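Local coordinates for envelope glycoprotein (Thogoto virus, PDB 5XEA) that probably attaches the virus to its host-cell receptor and later induces fusion of the virion with the host membrane, at residues 150-155 with 238-244; 275-279 with 414-418. All blocks are in the same frame, centred on the assembly; numbering follows the deposited sequence.

Contact 1. Residues 150-155 with 238-244; sequences FFNLQW and FCHQYAC
Leu-153 N donates to Gln-241 O at 2.8 Å in a nearly straight bond (171° at the hydrogen), the only backbone hydrogen bond between 150-155 and 238-244. The acceptor belongs to the type II' turn from His-240 to Ala-243, the tip of a β-hairpin whose strands the Cys-239–Cys-244 disulfide cross-links. Both sulfurs meet the Trp-155 indole: Cys-244 SG lies over the face, 4.4 Å from the centroid of the Trp-155 five-membered ring, whereas Cys-239 SG approaches obliquely. Trp-155 NE1 bonds weakly to Phe-238 O (3.4 Å), and its stronger acceptor is Tyr-245 O. Asn-152 OD1 leans over Gln-241 CA but is satisfied by Arg-414. With CG of Tyr-242 standing opposite the carbonyl carbon, the ring edge meets the Phe-151 face in a T-shaped pair, planes at 79° and centroids 5.3 Å apart. Tyr-242 OH reaches Phe-150 CB. Axes 6.5 Å apart at 173° show strand 152-155 antiparallel to 238-240, yet the two belong to different sheets. Strand 159-165 pairs with 152-155 through Asn-152 and Gln-154, strand 24-35 receives Cys-244 through Tyr-33, and helix 282-327 of a second subunit packs Ala-287 against Gln-241.

Contact 2. Residues 275-279 with 414-418; sequences WTVVT and RGTVQ
Gln-418 reaches across to Val-277 with a chain bent at chi2 (87°), which turns its amide back over the 275-279 backbone. From CB and CG, which bridge to the amide without close partners in 275-279, the path runs to CD, 3.8 Å from Val-277 CB. OE1 then rests 3.3 Å from Val-277 CA, buried with no polar partner in the model. NE2 does the bonding: it donates to Val-277 O at 2.8 Å, in the carbonyl plane on a lone pair, and the acceptor also lies near the Gln-418 amide plane, 15° out of it. One residue back, Val-417 N donates to Thr-276 O at 3.1 Å, so consecutive carbonyls of one loop are taken by a backbone and a side-chain donor of the other. Neither segment is regular helix or strand; they are the linkers leading into helices 282-327 and 421-437, joined in the buried middle of the trimer, where Thr-279 packs on Thr-279 of both other subunits. Thr-416 CA adds a C-H...O contact to Thr-276 O. Val-277 CG1 packs 3.9 Å from Val-417 CB, the side chains crossing at a slant; Val-417 CG2 touches Thr-276 OG1, which hydrogen-bonds with Ser-274 OG. Arg-414 NH2 touches Thr-276 CG2, hydrogen-bonds to Asn-152 OD1 and salt-bridges Asp-283 of a second subunit.

In the fold
From the N terminus, strand 133-156 supplies the first half of contact 1, and 82 intervening residues, 48 of them in strands and none in helices, bring the hairpin at 238-244 back to it. Contact 2 opens only afterwards, at 275-279, and closes at 414-418 a longer loop that includes helix 282-327. The two loops are thus in series, neither nested nor crossed. Contact 1 brings together the two antiparallel sheets; contact 2 joins the lead-ins of helices 282-327 and 421-437. Their centres are 15 Å apart, but Arg-414 spans the gap: its guanidinium makes a cation-pi contact with Tyr-242, and its NH1 a weak hydrogen bond to Phe-151 O.

Contact 1. Residues 150-155 with 238-244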
loop_
_atom_site.group_PDB
_atom_site.type_symbol
_atom_site.label_atom_id
_atom_site.label_comp_id
_atom_site.label_asym_id
_atom_site.label_seq_id
_atom_site.Cartn_x
_atom_site.Cartn_y
_atom_site.Cartn_z
ATOM N N PHE B 150 12.129 -2.839 12.797
ATOM C CA PHE B 150 11.592 -1.542 13.195
ATOM C C PHE B 150 10.659 -1.712 14.390
ATOM O O PHE B 150 10.250 -2.826 14.743
ATOM C CB PHE B 150 10.858 -0.848 12.034
ATOM C CG PHE B 150 9.644 -1.609 11.512
ATOM C CD1 PHE B 150 8.399 -1.468 12.107
ATOM C CD2 PHE B 150 9.756 -2.431 10.402
ATOM C CE1 PHE B 150 7.298 -2.157 11.611
ATOM C CE2 PHE B 150 8.674 -3.108 9.900
ATOM C CZ PHE B 150 7.444 -2.977 10.497
ATOM N N PHE B 151 10.318 -0.589 15.023
ATOM C CA PHE B 151 9.499 -0.623 16.225
ATOM C C PHE B 151 8.666 0.650 16.276
ATOM O O PHE B 151 8.815 1.541 15.441
ATOM C CB PHE B 151 10.371 -0.778 17.480
ATOM C CG PHE B 151 11.333 0.375 17.696
ATOM C CD1 PHE B 151 10.963 1.474 18.452
ATOM C CD2 PHE B 151 12.589 0.362 17.115
ATOM C CE1 PHE B 151 11.844 2.546 18.636
ATOM C CE2 PHE B 151 13.469 1.410 17.284
ATOM C CZ PHE B 151 13.095 2.513 18.045
ATOM N N ASN B 152 7.754 0.703 17.246
ATOM C CA ASN B 152 7.013 1.905 17.581
ATOM C C ASN B 152 7.393 2.356 18.985
ATOM O O ASN B 152 7.943 1.583 19.777
ATOM C CB ASN B 152 5.496 1.677 17.535
ATOM C CG ASN B 152 4.957 1.568 16.117
ATOM O OD1 ASN B 152 5.530 2.114 15.164
ATOM N ND2 ASN B 152 3.839 0.868 15.976
ATOM N N LEU B 153 7.096 3.620 19.286
ATOM C CA LEU B 153 7.030 4.071 20.667
ATOM C C LEU B 153 5.570 4.153 21.080
ATOM O O LEU B 153 4.676 4.240 20.240
ATOM C CB LEU B 153 7.712 5.430 20.857
ATOM C CG LEU B 153 9.235 5.534 20.728
ATOM C CD1 LEU B 153 9.672 6.974 21.068
ATOM C CD2 LEU B 153 9.958 4.502 21.591
ATOM N N GLN B 154 5.329 4.131 22.385
ATOM C CA GLN B 154 3.959 4.056 22.865
ATOM C C GLN B 154 3.895 4.542 24.304
ATOM O O GLN B 154 4.782 4.243 25.109
ATOM C CB GLN B 154 3.424 2.619 22.757
ATOM C CG GLN B 154 1.987 2.451 23.215
ATOM C CD GLN B 154 1.412 1.082 22.862
ATOM O OE1 GLN B 154 1.552 0.602 21.730
ATOM N NE2 GLN B 154 0.762 0.446 23.833
ATOM N N TRP B 155 2.837 5.282 24.616
ATOM C CA TRP B 155 2.575 5.713 25.980
ATOM C C TRP B 155 1.965 4.563 26.760
ATOM O O TRP B 155 0.916 4.041 26.370
ATOM C CB TRP B 155 1.616 6.897 26.010
ATOM C CG TRP B 155 2.183 8.214 25.614
ATOM C CD1 TRP B 155 1.986 8.851 24.442
ATOM C CD2 TRP B 155 2.982 9.090 26.419
ATOM N NE1 TRP B 155 2.633 10.053 24.438
ATOM C CE2 TRP B 155 3.253 10.228 25.646
ATOM C CE3 TRP B 155 3.505 9.014 27.717
ATOM C CZ2 TRP B 155 4.020 11.302 26.123
ATOM C CZ3 TRP B 155 4.272 10.071 28.187
ATOM C CH2 TRP B 155 4.523 11.196 27.391
ATOM N N PHE B 238 -0.000 11.160 22.749
ATOM C CA PHE B 238 -0.187 10.634 21.408
ATOM C C PHE B 238 1.141 10.119 20.867
ATOM O O PHE B 238 2.191 10.711 21.122
ATOM C CB PHE B 238 -0.769 11.753 20.519
ATOM C CG PHE B 238 -1.004 11.351 19.103
ATOM C CD1 PHE B 238 -2.123 10.607 18.756
ATOM C CD2 PHE B 238 -0.115 11.729 18.113
ATOM C CE1 PHE B 238 -2.346 10.220 17.438
ATOM C CE2 PHE B 238 -0.328 11.352 16.797
ATOM C CZ PHE B 238 -1.448 10.590 16.458
ATOM N N CYS B 239 1.101 9.014 20.126
ATOM C CA CYS B 239 2.310 8.501 19.499
ATOM C C CYS B 239 2.062 8.251 18.020
ATOM O O CYS B 239 0.940 7.951 17.599
ATOM C CB CYS B 239 2.819 7.210 20.182
ATOM S SG CYS B 239 3.176 7.382 21.963
ATOM N N HIS B 240 3.122 8.411 17.231
ATOM C CA HIS B 240 3.098 8.047 15.823
ATOM C C HIS B 240 4.435 7.408 15.482
ATOM O O HIS B 240 5.470 8.079 15.521
ATOM C CB HIS B 240 2.815 9.246 14.916
ATOM C CG HIS B 240 2.774 8.884 13.471
ATOM N ND1 HIS B 240 3.838 9.096 12.621
ATOM C CD2 HIS B 240 1.819 8.271 12.734
ATOM C CE1 HIS B 240 3.532 8.652 11.415
ATOM N NE2 HIS B 240 2.315 8.140 11.459
ATOM N N GLN B 241 4.405 6.111 15.153
ATOM C CA GLN B 241 5.605 5.348 14.824
ATOM C C GLN B 241 6.699 5.553 15.863
ATOM O O GLN B 241 6.493 5.239 17.040
ATOM C CB GLN B 241 6.070 5.703 13.406
ATOM C CG GLN B 241 4.963 5.346 12.387
ATOM C CD GLN B 241 5.403 5.286 10.938
ATOM O OE1 GLN B 241 6.485 5.745 10.579
ATOM N NE2 GLN B 241 4.552 4.694 10.092
ATOM N N TYR B 242 7.849 6.087 15.452
ATOM C CA TYR B 242 9.019 6.249 16.317
ATOM C C TYR B 242 8.940 7.436 17.276
ATOM O O TYR B 242 9.942 7.714 17.938
ATOM C CB TYR B 242 10.291 6.413 15.477
ATOM C CG TYR B 242 10.535 5.302 14.503
ATOM C CD1 TYR B 242 10.916 4.030 14.943
ATOM C CD2 TYR B 242 10.400 5.518 13.139
ATOM C CE1 TYR B 242 11.148 2.989 14.035
ATOM C CE2 TYR B 242 10.628 4.500 12.230
ATOM C CZ TYR B 242 10.999 3.240 12.678
ATOM O OH TYR B 242 11.219 2.254 11.747
ATOM N N ALA B 243 7.825 8.160 17.361
ATOM C CA ALA B 243 7.759 9.374 18.170
ATOM C C ALA B 243 6.518 9.361 19.049
ATOM O O ALA B 243 5.439 8.938 18.612
ATOM C CB ALA B 243 7.742 10.631 17.294
ATOM N N CYS B 244 6.672 9.807 20.293
ATOM C CA CYS B 244 5.535 10.088 21.153
ATOM C C CYS B 244 5.495 11.574 21.475
ATOM O O CYS B 244 6.532 12.236 21.564
ATOM C CB CYS B 244 5.574 9.288 22.446
ATOM S SG CYS B 244 5.201 7.525 22.196
#

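Contact 2. Residues 275-279 with 414-418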
loop_
_atom_site.group_PDB
_atom_site.type_symbol
_atom_site.label_atom_id
_atom_site.label_comp_id
_atom_site.label_asym_id
_atom_site.label_seq_id
_atom_site.Cartn_x
_atom_site.Cartn_y
_atom_site.Cartn_z
ATOM N N TRP B 275 -1.696 -2.863 12.759
ATOM C CA TRP B 275 -1.745 -2.655 11.321
ATOM C C TRP B 275 -0.399 -2.878 10.650
ATOM O O TRP B 275 -0.347 -2.974 9.419
ATOM C CB TRP B 275 -2.244 -1.233 11.038
ATOM C CG TRP B 275 -3.705 -1.048 11.355
ATOM C CD1 TRP B 275 -4.253 -0.126 12.208
ATOM C CD2 TRP B 275 -4.805 -1.786 10.802
ATOM N NE1 TRP B 275 -5.628 -0.254 12.219
ATOM C CE2 TRP B 275 -5.988 -1.264 11.365
ATOM C CE3 TRP B 275 -4.905 -2.832 9.868
ATOM C CZ2 TRP B 275 -7.249 -1.752 11.037
ATOM C CZ3 TRP B 275 -6.169 -3.326 9.548
ATOM C CH2 TRP B 275 -7.323 -2.779 10.132
ATOM N N THR B 276 0.693 -2.941 11.421
ATOM C CA THR B 276 2.005 -3.229 10.851
ATOM C C THR B 276 2.129 -4.673 10.354
ATOM O O THR B 276 3.107 -4.982 9.668
ATOM C CB THR B 276 3.108 -2.962 11.881
ATOM O OG1 THR B 276 2.951 -3.854 12.998
ATOM C CG2 THR B 276 3.090 -1.450 12.393
ATOM N N VAL B 277 1.171 -5.549 10.650
ATOM C CA VAL B 277 1.204 -6.913 10.115
ATOM C C VAL B 277 0.105 -7.174 9.099
ATOM O O VAL B 277 0.066 -8.264 8.523
ATOM C CB VAL B 277 1.168 -7.984 11.230
ATOM C CG1 VAL B 277 2.265 -7.742 12.250
ATOM C CG2 VAL B 277 -0.204 -8.038 11.902
ATOM N N VAL B 278 -0.770 -6.212 8.830
ATOM C CA VAL B 278 -1.858 -6.435 7.883
ATOM C C VAL B 278 -1.409 -5.958 6.504
ATOM O O VAL B 278 -1.061 -4.791 6.317
ATOM C CB VAL B 278 -3.150 -5.735 8.333
ATOM C CG1 VAL B 278 -4.285 -6.064 7.354
ATOM C CG2 VAL B 278 -3.541 -6.171 9.747
ATOM N N THR B 279 -1.434 -6.864 5.533
ATOM C CA THR B 279 -0.981 -6.577 4.179
ATOM C C THR B 279 -1.965 -5.667 3.443
ATOM O O THR B 279 -3.165 -5.948 3.423
ATOM C CB THR B 279 -0.857 -7.887 3.410
ATOM O OG1 THR B 279 0.165 -8.699 3.999
ATOM C CG2 THR B 279 -0.549 -7.589 1.970
ATOM N N ARG B 414 7.620 1.264 5.934
ATOM C CA ARG B 414 8.363 0.266 6.682
ATOM C C ARG B 414 8.085 -1.170 6.249
ATOM O O ARG B 414 8.915 -2.031 6.529
ATOM C CB ARG B 414 8.075 0.406 8.189
ATOM C CG ARG B 414 8.439 1.807 8.766
ATOM C CD ARG B 414 8.316 1.862 10.286
ATOM N NE ARG B 414 6.936 1.753 10.746
ATOM C CZ ARG B 414 6.593 1.766 12.023
ATOM N NH1 ARG B 414 7.538 1.888 12.931
ATOM N NH2 ARG B 414 5.326 1.648 12.392
ATOM N N GLY B 415 6.964 -1.442 5.583
ATOM C CA GLY B 415 6.605 -2.792 5.200
ATOM C C GLY B 415 6.024 -3.572 6.366
ATOM O O GLY B 415 6.043 -3.130 7.515
ATOM N N THR B 416 5.502 -4.774 6.075
ATOM C CA THR B 416 4.959 -5.579 7.152
ATOM C C THR B 416 6.094 -6.157 7.989
ATOM O O THR B 416 7.205 -6.395 7.503
ATOM C CB THR B 416 4.074 -6.736 6.630
ATOM O OG1 THR B 416 4.837 -7.551 5.737
ATOM C CG2 THR B 416 2.834 -6.224 5.921
ATOM N N VAL B 417 5.786 -6.390 9.265
ATOM C CA VAL B 417 6.715 -7.058 10.175
ATOM C C VAL B 417 7.174 -8.393 9.586
ATOM O O VAL B 417 8.379 -8.707 9.571
ATOM C CB VAL B 417 6.049 -7.235 11.557
ATOM C CG1 VAL B 417 6.935 -7.998 12.500
ATOM C CG2 VAL B 417 5.701 -5.861 12.160
ATOM N N GLN B 418 6.223 -9.189 9.062
ATOM C CA GLN B 418 6.569 -10.504 8.510
ATOM C C GLN B 418 7.548 -10.396 7.355
ATOM O O GLN B 418 8.256 -11.360 7.073
ATOM C CB GLN B 418 5.329 -11.271 8.011
ATOM C CG GLN B 418 4.136 -11.274 8.949
ATOM C CD GLN B 418 3.232 -10.050 8.758
ATOM O OE1 GLN B 418 3.622 -8.936 9.080
ATOM N NE2 GLN B 418 2.025 -10.266 8.250
#